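Local coordinates for protein cystathionine gamma-synthase (Xanthomonas oryzae pv. oryzae KACC 10331, PDB 6LGO) that probably makes cystathionine in the trans-sulfuration pathway, using pyridoxal 5'-phosphate as cofactor, at residues 60-65 and 244-249; 180-185 and 200-205; 309-314 and 371-376. The protein carries 1 engineered substitution. One frame throughout, in Å; residues are numbered along the deposited sequence.

Contact 1 of 3, residues 60-65 and 244-249; sequences SGNPTR and GSPFDA. With EBO ((2~{S})-2-azanyl-4-[(3~{S})-3-[(~{E})-[2-methyl-3-oxidanyl-5-(phosphonomethyl)pyridin-4-yl]methylideneamino]-4-oxidanyl-4-oxidanylidene-butyl]sulfanyl-butanoic acid), chain F.
Arg65 supplies the polar link between the two segments: its NH1 gives a hydrogen bond of 2.7 Å to Gly244 O, arriving in the carbonyl plane though tilted 18° from the guanidinium's own plane. A bend at chi3 (70°) swings the guanidinium across to that loop, while NH2 holds Thr58 O and the CB of Asn62 lies over one guanidinium face. A long, multi-donor side chain suits this bridge between two loop carbonyls.

Van der Waals packing joins the rest. The apolar contact is Ala249 CB, 3.6 Å from Arg65 CA and small enough to let the two helix starts approach. Thr64 CG2 reaches Pro246 O at 3.6 Å, its hydroxyl being taken by Val39 N. The ring of Pro246 stands across the Asn62 amide at about a right angle, with CG 3.4 Å from ND2, and ND2 itself is bound by Val39 O and Thr58 OG1.

Side-chain N-caps begin both helices. Asn62 OD1 accepts from Arg65 N at 3.1 Å and more weakly from Thr64 N; Ser245 OG accepts from Asp248 N at 3.2 Å in a straight line.

Ahead of its helix, Ser60 OG takes a weak 3.1 Å bond from N2 of the ligand, which Arg372 of the second subunit also grips. Two N-capped helix starts, each with proline in the first turn, thus pack beside an active site shared between subunits.

Contact 2 of 3, residues 180-185 and 200-205; sequences LTVVDN and ADLVLH. With EBO ((2~{S})-2-azanyl-4-[(3~{S})-3-[(~{E})-[2-methyl-3-oxidanyl-5-(phosphonomethyl)pyridin-4-yl]methylideneamino]-4-oxidanyl-4-oxidanylidene-butyl]sulfanyl-butanoic acid), chain E.
Asp201 closes the start of the strand pair by bonding Thr181 N through OD2 (2.9 Å, 164°), using the lone pair that faces away from OD1. Leu180 crosses this carboxylate at about a right angle, CD2 lying 3.4 Å from Asp201 CG. In return Asp201 N meets Thr181 O and OG1 in two weak bonds, and Leu202 N also gives Thr181 O a weak hydrogen bond.

Beyond it the parallel ladder is regular, with Val183 bonded to Leu202 and Leu204 on the neighbouring strand, and Asn185 N to Leu204 O. Beta-branched valines suit such extended backbone. Val182 turns CG2 onto Leu202 CB at 3.6 Å and also meets Leu204 CD2 at 3.9 Å. On the other face Val183 CG2 touches Ala200 CB, while Val203 CG2 abuts Asn185 CB at 3.4 Å. Helix 167-176 covers part of this second face.

Leu204 holds CG in the cramped place between its backbone N and carbonyl carbon (chi1 70°), which brings CD1 to 3.6 Å from Asp184 CG. Asp184 sends its own CG anti to the backbone N (chi1 -176°), putting OD2 2.7 Å from the pyridine atom N of the ligand; OD1 binds Thr186 OG1. The His205 ring lies alongside Asn185, CE1 near Asn185 CB, and its NE2 is hydrogen-bonded to Glu76.

An aspartate facing the cofactor's ring nitrogen at a strand's end is consistent with the ring serving as an electron sink, and Leu204 and Thr186 would keep that carboxylate in position.

Contact 3 of 3, residues 309-314 and 371-376; sequences AMMSFE and LRLSIG. With EBO ((2~{S})-2-azanyl-4-[(3~{S})-3-[(~{E})-[2-methyl-3-oxidanyl-5-(phosphonomethyl)pyridin-4-yl]methylideneamino]-4-oxidanyl-4-oxidanylidene-butyl]sulfanyl-butanoic acid), chain E.
An antiparallel pair in the five-stranded sheet, strands 310-315 and 371-374, carries the arginine that holds the carboxylate of the bound amino acid-cofactor adduct. Met311 and Leu373 form a hydrogen-bonded pair, Leu373 N to Met311 O at 2.7 Å and Met311 N to Leu373 O at 3.2 Å; Phe313 and Leu371 form the next, and Ile375 N extends the ladder to Ala309 O.

Met310, Ser312, Arg372 and Ser374 share one face. Arg372 leaves the strand with CG anti to its backbone N (chi1 -170°) and bends only at chi3, so that the guanidinium presents both terminal nitrogens to one carboxylate: NH1 binds ligand O6 at 2.8 Å and NH2 binds O5 at 3.0 Å, both nearly straight. Two parallel bonds should fix the rotation of the carboxylate. Bends at chi2 and chi3 bring the unbranched Met310 against both neighbours, CE 3.7 Å from Arg372 NE and SD beside Ser374. The hydroxyls of Ser312 and Ser374 are held by Pro160 O and Gly339 N.

Apolar side chains cover the other face. Leu371 CB lies over the Phe313 ring, 4.2 Å from its centroid and 25° off the normal, a CH-pi contact, whereas Leu373 CG meets the ring's edge at 3.8 Å. Met311 CE packs on Ile375 CD1 at 3.6 Å, beside helix 259-277. A carboxylate-binding arginine set on a strand of the smaller domain is typical of fold-type I pyridoxal phosphate enzymes.

Along the chain, contact 1 spans contact 2, and contact 3 follows both. Contact 2 belongs to the seven-stranded sheet and contact 3 to the five-stranded one; their centres lie 24 Å apart, yet both reach the same cofactor adduct, one at the pyridine ring and the other at the carboxylate. Contact 1, joining helices 63-76 and 246-256, sits 22 Å from contact 2 and 32 Å from contact 3, centre to centre, on the far side of the chain's centre from contact 3. It touches a different copy of the adduct, held jointly by this chain and the second subunit. Each active site therefore draws on two chains, consistent with a site completed only when the subunits associate.

Contact 1 of 3, residues 60-65 and 244-249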
# COMPACT_ATOMS: atom_id res chain seq x y z
N SER A 60 12.12 4.85 -15.96
CA SER A 60 13.13 4.14 -16.80
C SER A 60 13.36 2.73 -16.28
O SER A 60 13.57 1.82 -17.08
CB SER A 60 14.45 4.88 -16.80
OG SER A 60 14.28 6.27 -17.11
N GLY A 61 13.40 2.55 -14.97
CA GLY A 61 13.80 1.25 -14.38
C GLY A 61 13.57 1.33 -12.90
O GLY A 61 13.77 2.43 -12.35
N ASN A 62 12.96 0.31 -12.32
CA ASN A 62 12.78 0.22 -10.84
C ASN A 62 12.92 -1.25 -10.44
O ASN A 62 12.51 -2.17 -11.20
CB ASN A 62 11.41 0.79 -10.52
CG ASN A 62 10.95 0.51 -9.12
OD1 ASN A 62 10.56 -0.64 -8.86
ND2 ASN A 62 10.91 1.56 -8.28
N PRO A 63 13.58 -1.53 -9.30
CA PRO A 63 13.97 -2.88 -8.95
C PRO A 63 12.72 -3.69 -8.63
O PRO A 63 12.74 -4.86 -8.97
CB PRO A 63 14.87 -2.82 -7.70
CG PRO A 63 14.65 -1.42 -7.19
CD PRO A 63 14.14 -0.56 -8.33
N THR A 64 11.69 -3.11 -8.00
CA THR A 64 10.51 -3.93 -7.67
C THR A 64 9.83 -4.38 -8.98
O THR A 64 9.47 -5.58 -9.14
CB THR A 64 9.56 -3.17 -6.75
OG1 THR A 64 10.27 -2.83 -5.56
CG2 THR A 64 8.35 -4.01 -6.46
N ARG A 65 9.69 -3.47 -9.92
CA ARG A 65 9.10 -3.80 -11.23
C ARG A 65 10.01 -4.79 -11.95
O ARG A 65 9.52 -5.69 -12.66
CB ARG A 65 8.96 -2.50 -12.01
CG ARG A 65 8.03 -2.66 -13.20
CD ARG A 65 7.57 -1.34 -13.76
NE ARG A 65 8.68 -0.72 -14.40
CZ ARG A 65 9.00 0.57 -14.18
NH1 ARG A 65 8.22 1.34 -13.46
NH2 ARG A 65 10.06 1.09 -14.76
N GLY A 244 4.77 0.78 -15.51
CA GLY A 244 3.90 0.47 -14.36
C GLY A 244 4.41 1.04 -13.04
O GLY A 244 5.61 1.15 -12.82
N SER A 245 3.49 1.19 -12.12
CA SER A 245 3.72 1.52 -10.70
C SER A 245 4.39 0.37 -9.92
O SER A 245 4.09 -0.80 -10.09
CB SER A 245 2.45 1.95 -10.09
OG SER A 245 2.21 1.24 -8.90
N PRO A 246 5.40 0.68 -9.09
CA PRO A 246 6.06 -0.35 -8.29
C PRO A 246 5.09 -1.05 -7.32
O PRO A 246 5.29 -2.23 -7.07
CB PRO A 246 7.16 0.43 -7.58
CG PRO A 246 7.49 1.55 -8.56
CD PRO A 246 6.13 1.95 -9.08
N PHE A 247 4.08 -0.35 -6.79
CA PHE A 247 3.16 -0.96 -5.84
C PHE A 247 2.43 -2.08 -6.60
O PHE A 247 2.36 -3.17 -6.06
CB PHE A 247 2.20 0.04 -5.23
CG PHE A 247 1.23 -0.59 -4.26
CD1 PHE A 247 1.63 -0.90 -3.00
CD2 PHE A 247 -0.03 -0.94 -4.66
CE1 PHE A 247 0.77 -1.51 -2.12
CE2 PHE A 247 -0.87 -1.59 -3.80
CZ PHE A 247 -0.48 -1.84 -2.52
N ASP A 248 1.94 -1.79 -7.80
CA ASP A 248 1.26 -2.79 -8.66
C ASP A 248 2.20 -3.98 -8.96
O ASP A 248 1.72 -5.14 -8.88
CB ASP A 248 0.67 -2.18 -9.94
CG ASP A 248 -0.54 -1.30 -9.67
OD1 ASP A 248 -0.79 -1.07 -8.46
OD2 ASP A 248 -1.30 -0.92 -10.71
N ALA A 249 3.49 -3.74 -9.20
CA ALA A 249 4.48 -4.81 -9.46
C ALA A 249 4.58 -5.69 -8.22
O ALA A 249 4.67 -6.89 -8.34
CB ALA A 249 5.83 -4.27 -9.84
O6 EBO F . 14.31 15.74 -13.25
C15 EBO F . 13.69 16.03 -14.29
O5 EBO F . 13.92 17.07 -15.02
C8 EBO F . 12.62 15.03 -14.54
C9 EBO F . 13.10 13.52 -14.79
C10 EBO F . 14.61 13.28 -15.13
S EBO F . 14.67 11.62 -15.36
C11 EBO F . 15.74 11.58 -16.70
C12 EBO F . 16.45 10.29 -16.66
C13 EBO F . 15.75 9.07 -17.17
C14 EBO F . 15.12 9.20 -18.53
O4 EBO F . 14.03 9.77 -18.64
O3 EBO F . 15.56 8.68 -19.54
N2 EBO F . 16.81 8.05 -17.08
N1 EBO F . 11.59 15.64 -15.43
C7 EBO F . 10.48 15.13 -15.70
C3 EBO F . 9.47 15.83 -16.48
C2 EBO F . 9.58 17.27 -16.61
O7 EBO F . 10.55 18.03 -16.01
C4 EBO F . 8.31 15.07 -17.09
C6 EBO F . 7.83 13.62 -16.98
P EBO F . 7.77 12.24 -15.71
O2 EBO F . 9.12 11.73 -15.16
O1 EBO F . 7.48 11.02 -16.67
O EBO F . 6.80 11.82 -14.66
C5 EBO F . 7.50 16.04 -17.86
N EBO F . 7.57 17.41 -17.99
C1 EBO F . 8.56 18.03 -17.40
C EBO F . 8.74 19.49 -17.39

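Contact 2 of 3, residues 180-185 and 200-205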
# COMPACT_ATOMS: atom_id res chain seq x y z
N LEU A 180 7.98 -10.38 -37.82
CA LEU A 180 8.05 -10.64 -36.38
C LEU A 180 6.69 -11.16 -35.96
O LEU A 180 5.71 -10.83 -36.63
CB LEU A 180 8.44 -9.36 -35.61
CG LEU A 180 9.88 -8.85 -35.88
CD1 LEU A 180 10.06 -7.51 -35.23
CD2 LEU A 180 10.99 -9.86 -35.43
N THR A 181 6.67 -11.98 -34.91
CA THR A 181 5.45 -12.50 -34.26
C THR A 181 5.37 -12.05 -32.80
O THR A 181 6.39 -12.10 -32.11
CB THR A 181 5.34 -14.03 -34.28
OG1 THR A 181 6.61 -14.55 -33.92
CG2 THR A 181 4.94 -14.55 -35.63
N VAL A 182 4.16 -11.68 -32.39
CA VAL A 182 3.85 -11.39 -30.99
C VAL A 182 2.60 -12.17 -30.61
O VAL A 182 1.59 -12.10 -31.37
CB VAL A 182 3.68 -9.90 -30.74
CG1 VAL A 182 2.54 -9.28 -31.54
CG2 VAL A 182 3.46 -9.67 -29.25
N VAL A 183 2.65 -12.82 -29.45
CA VAL A 183 1.51 -13.66 -29.00
C VAL A 183 0.99 -13.05 -27.68
O VAL A 183 1.73 -12.95 -26.66
CB VAL A 183 1.90 -15.13 -28.79
CG1 VAL A 183 0.69 -15.95 -28.43
CG2 VAL A 183 2.59 -15.76 -29.98
N ASP A 184 -0.28 -12.74 -27.68
CA ASP A 184 -1.00 -12.38 -26.45
C ASP A 184 -1.37 -13.70 -25.76
O ASP A 184 -2.29 -14.37 -26.17
CB ASP A 184 -2.19 -11.49 -26.79
CG ASP A 184 -2.96 -10.97 -25.61
OD1 ASP A 184 -2.79 -11.59 -24.53
OD2 ASP A 184 -3.77 -9.99 -25.82
N ASN A 185 -0.69 -13.96 -24.66
CA ASN A 185 -0.76 -15.21 -23.89
C ASN A 185 -1.58 -14.96 -22.61
O ASN A 185 -1.38 -15.71 -21.65
CB ASN A 185 0.64 -15.72 -23.60
CG ASN A 185 0.68 -17.16 -23.14
OD1 ASN A 185 1.66 -17.53 -22.49
ND2 ASN A 185 -0.31 -17.96 -23.51
N ALA A 200 8.35 -17.68 -31.35
CA ALA A 200 7.77 -16.31 -31.37
C ALA A 200 8.81 -15.27 -30.92
O ALA A 200 9.64 -15.60 -30.11
CB ALA A 200 6.59 -16.29 -30.41
N ASP A 201 8.78 -14.04 -31.42
CA ASP A 201 9.77 -13.00 -31.01
C ASP A 201 9.34 -12.34 -29.69
O ASP A 201 10.21 -11.96 -28.95
CB ASP A 201 9.90 -11.94 -32.10
CG ASP A 201 10.31 -12.55 -33.44
OD1 ASP A 201 11.47 -12.90 -33.58
OD2 ASP A 201 9.43 -12.78 -34.30
N LEU A 202 8.04 -12.24 -29.41
CA LEU A 202 7.45 -11.52 -28.27
C LEU A 202 6.22 -12.24 -27.71
O LEU A 202 5.37 -12.79 -28.49
CB LEU A 202 7.00 -10.13 -28.71
CG LEU A 202 8.07 -9.21 -29.26
CD1 LEU A 202 7.44 -8.17 -30.15
CD2 LEU A 202 8.81 -8.52 -28.16
N VAL A 203 6.09 -12.18 -26.40
CA VAL A 203 4.85 -12.63 -25.77
C VAL A 203 4.45 -11.52 -24.79
O VAL A 203 5.35 -10.85 -24.17
CB VAL A 203 5.00 -14.01 -25.11
CG1 VAL A 203 6.04 -14.01 -23.99
CG2 VAL A 203 3.65 -14.47 -24.54
N LEU A 204 3.14 -11.27 -24.71
CA LEU A 204 2.66 -10.20 -23.85
C LEU A 204 1.44 -10.68 -23.08
O LEU A 204 0.79 -11.65 -23.49
CB LEU A 204 2.42 -8.93 -24.67
CG LEU A 204 1.26 -8.93 -25.64
CD1 LEU A 204 -0.09 -8.92 -24.94
CD2 LEU A 204 1.41 -7.68 -26.54
N HIS A 205 1.18 -10.01 -21.95
CA HIS A 205 0.06 -10.38 -21.07
C HIS A 205 -0.61 -9.12 -20.57
O HIS A 205 0.08 -8.11 -20.40
CB HIS A 205 0.57 -11.10 -19.84
CG HIS A 205 1.24 -12.39 -20.12
ND1 HIS A 205 0.55 -13.59 -20.06
CD2 HIS A 205 2.55 -12.67 -20.32
CE1 HIS A 205 1.46 -14.56 -20.30
NE2 HIS A 205 2.67 -14.00 -20.56
O6 EBO E . -11.98 -9.53 -21.74
C15 EBO E . -11.86 -8.89 -20.64
O5 EBO E . -12.60 -9.01 -19.65
C8 EBO E . -10.81 -7.88 -20.38
C9 EBO E . -11.31 -6.41 -20.03
C10 EBO E . -12.72 -6.01 -20.58
S EBO E . -12.88 -4.40 -20.03
C11 EBO E . -13.86 -3.86 -21.34
C12 EBO E . -14.55 -2.60 -20.93
C13 EBO E . -13.78 -1.31 -20.85
C14 EBO E . -13.04 -0.92 -22.09
O4 EBO E . -11.96 -1.43 -22.33
O3 EBO E . -13.43 -0.05 -22.86
N2 EBO E . -14.87 -0.43 -20.48
N1 EBO E . -9.71 -8.12 -21.36
C7 EBO E . -8.60 -7.56 -21.36
C3 EBO E . -7.49 -7.95 -22.22
C2 EBO E . -7.53 -9.22 -22.86
O7 EBO E . -8.60 -10.09 -22.75
C4 EBO E . -6.29 -7.07 -22.36
C6 EBO E . -5.89 -5.75 -21.64
P EBO E . -5.91 -4.97 -19.92
O2 EBO E . -5.10 -5.10 -18.67
O1 EBO E . -5.49 -3.47 -20.23
O EBO E . -7.35 -4.68 -19.37
C5 EBO E . -5.38 -7.67 -23.35
N EBO E . -5.38 -8.87 -23.99
C1 EBO E . -6.45 -9.62 -23.77
C EBO E . -6.66 -10.98 -24.31

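Contact 3 of 3, residues 309-314 and 371-376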
# COMPACT_ATOMS: atom_id res chain seq x y z
N ALA A 309 -9.40 -22.30 -17.85
CA ALA A 309 -10.63 -22.11 -17.07
C ALA A 309 -11.47 -21.00 -17.66
O ALA A 309 -12.37 -20.52 -16.94
CB ALA A 309 -10.29 -21.85 -15.61
N MET A 310 -11.16 -20.60 -18.88
CA MET A 310 -12.12 -19.73 -19.58
C MET A 310 -12.99 -20.60 -20.50
O MET A 310 -12.45 -21.57 -21.13
CB MET A 310 -11.35 -18.73 -20.44
CG MET A 310 -10.48 -17.83 -19.62
SD MET A 310 -11.39 -16.86 -18.40
CE MET A 310 -12.54 -15.94 -19.42
N MET A 311 -14.27 -20.27 -20.62
CA MET A 311 -15.17 -20.93 -21.58
C MET A 311 -16.35 -20.02 -21.84
O MET A 311 -16.73 -19.14 -20.98
CB MET A 311 -15.68 -22.29 -21.07
CG MET A 311 -16.50 -22.19 -19.82
SD MET A 311 -17.03 -23.89 -19.29
CE MET A 311 -15.49 -24.54 -18.69
N SER A 312 -16.96 -20.21 -22.99
CA SER A 312 -18.21 -19.48 -23.30
C SER A 312 -19.24 -20.44 -23.88
O SER A 312 -18.94 -21.66 -24.03
CB SER A 312 -17.87 -18.22 -24.07
OG SER A 312 -17.35 -18.62 -25.29
N PHE A 313 -20.48 -20.02 -23.84
CA PHE A 313 -21.62 -20.89 -24.13
C PHE A 313 -22.80 -20.04 -24.59
O PHE A 313 -22.79 -18.85 -24.36
CB PHE A 313 -21.92 -21.84 -22.96
CG PHE A 313 -22.52 -21.15 -21.78
CD1 PHE A 313 -21.70 -20.51 -20.87
CD2 PHE A 313 -23.87 -21.09 -21.63
CE1 PHE A 313 -22.23 -19.88 -19.76
CE2 PHE A 313 -24.40 -20.45 -20.52
CZ PHE A 313 -23.57 -19.85 -19.60
N GLU A 314 -23.73 -20.69 -25.30
CA GLU A 314 -24.96 -20.13 -25.91
C GLU A 314 -26.09 -20.97 -25.29
O GLU A 314 -26.03 -22.19 -25.32
CB GLU A 314 -24.92 -20.16 -27.43
CG GLU A 314 -24.80 -18.82 -28.17
CD GLU A 314 -23.75 -18.77 -29.31
OE1 GLU A 314 -23.56 -17.69 -29.88
OE2 GLU A 314 -23.09 -19.80 -29.65
N LEU A 371 -22.50 -15.97 -23.55
CA LEU A 371 -21.97 -15.76 -22.18
C LEU A 371 -20.57 -16.37 -22.05
O LEU A 371 -20.34 -17.46 -22.62
CB LEU A 371 -22.98 -16.31 -21.17
CG LEU A 371 -24.32 -15.55 -21.20
CD1 LEU A 371 -25.34 -16.33 -20.39
CD2 LEU A 371 -24.16 -14.08 -20.72
N ARG A 372 -19.69 -15.66 -21.35
CA ARG A 372 -18.32 -16.09 -21.02
C ARG A 372 -18.16 -16.27 -19.52
O ARG A 372 -18.55 -15.39 -18.76
CB ARG A 372 -17.31 -15.07 -21.53
CG ARG A 372 -15.87 -15.53 -21.46
CD ARG A 372 -14.98 -14.35 -21.80
NE ARG A 372 -14.89 -13.42 -20.67
CZ ARG A 372 -14.21 -12.26 -20.66
NH1 ARG A 372 -13.56 -11.87 -21.75
NH2 ARG A 372 -14.22 -11.52 -19.54
N LEU A 373 -17.59 -17.42 -19.12
CA LEU A 373 -17.31 -17.70 -17.70
C LEU A 373 -15.82 -17.59 -17.49
O LEU A 373 -15.07 -18.13 -18.34
CB LEU A 373 -17.72 -19.12 -17.40
CG LEU A 373 -19.19 -19.45 -17.50
CD1 LEU A 373 -19.43 -20.92 -17.12
CD2 LEU A 373 -19.97 -18.49 -16.60
N SER A 374 -15.41 -16.88 -16.43
CA SER A 374 -14.07 -16.98 -15.84
C SER A 374 -14.26 -17.81 -14.57
O SER A 374 -14.81 -17.31 -13.61
CB SER A 374 -13.43 -15.66 -15.49
OG SER A 374 -12.08 -15.84 -15.02
N ILE A 375 -13.84 -19.05 -14.61
CA ILE A 375 -14.09 -19.98 -13.47
C ILE A 375 -12.96 -19.77 -12.48
O ILE A 375 -11.78 -19.86 -12.89
CB ILE A 375 -14.17 -21.42 -14.00
CG1 ILE A 375 -15.48 -21.49 -14.78
CG2 ILE A 375 -14.10 -22.42 -12.87
CD1 ILE A 375 -15.44 -22.43 -15.81
N GLY A 376 -13.37 -19.45 -11.27
CA GLY A 376 -12.49 -19.22 -10.12
C GLY A 376 -12.13 -20.53 -9.43
O GLY A 376 -12.20 -21.62 -10.07
O6 EBO E . -11.98 -9.53 -21.74
C15 EBO E . -11.86 -8.89 -20.64
O5 EBO E . -12.60 -9.01 -19.65
C8 EBO E . -10.81 -7.88 -20.38
C9 EBO E . -11.31 -6.41 -20.03
C10 EBO E . -12.72 -6.01 -20.58
S EBO E . -12.88 -4.40 -20.03
C11 EBO E . -13.86 -3.86 -21.34
C12 EBO E . -14.55 -2.60 -20.93
C13 EBO E . -13.78 -1.31 -20.85
C14 EBO E . -13.04 -0.92 -22.09
O4 EBO E . -11.96 -1.43 -22.33
O3 EBO E . -13.43 -0.05 -22.86
N2 EBO E . -14.87 -0.43 -20.48
N1 EBO E . -9.71 -8.12 -21.36
C7 EBO E . -8.60 -7.56 -21.36
C3 EBO E . -7.49 -7.95 -22.22
C2 EBO E . -7.53 -9.22 -22.86
O7 EBO E . -8.60 -10.09 -22.75
C4 EBO E . -6.29 -7.07 -22.36
C6 EBO E . -5.89 -5.75 -21.64
P EBO E . -5.91 -4.97 -19.92
O2 EBO E . -5.10 -5.10 -18.67
O1 EBO E . -5.49 -3.47 -20.23
O EBO E . -7.35 -4.68 -19.37
C5 EBO E . -5.38 -7.67 -23.35
N EBO E . -5.38 -8.87 -23.99
C1 EBO E . -6.45 -9.62 -23.77
C EBO E . -6.66 -10.98 -24.31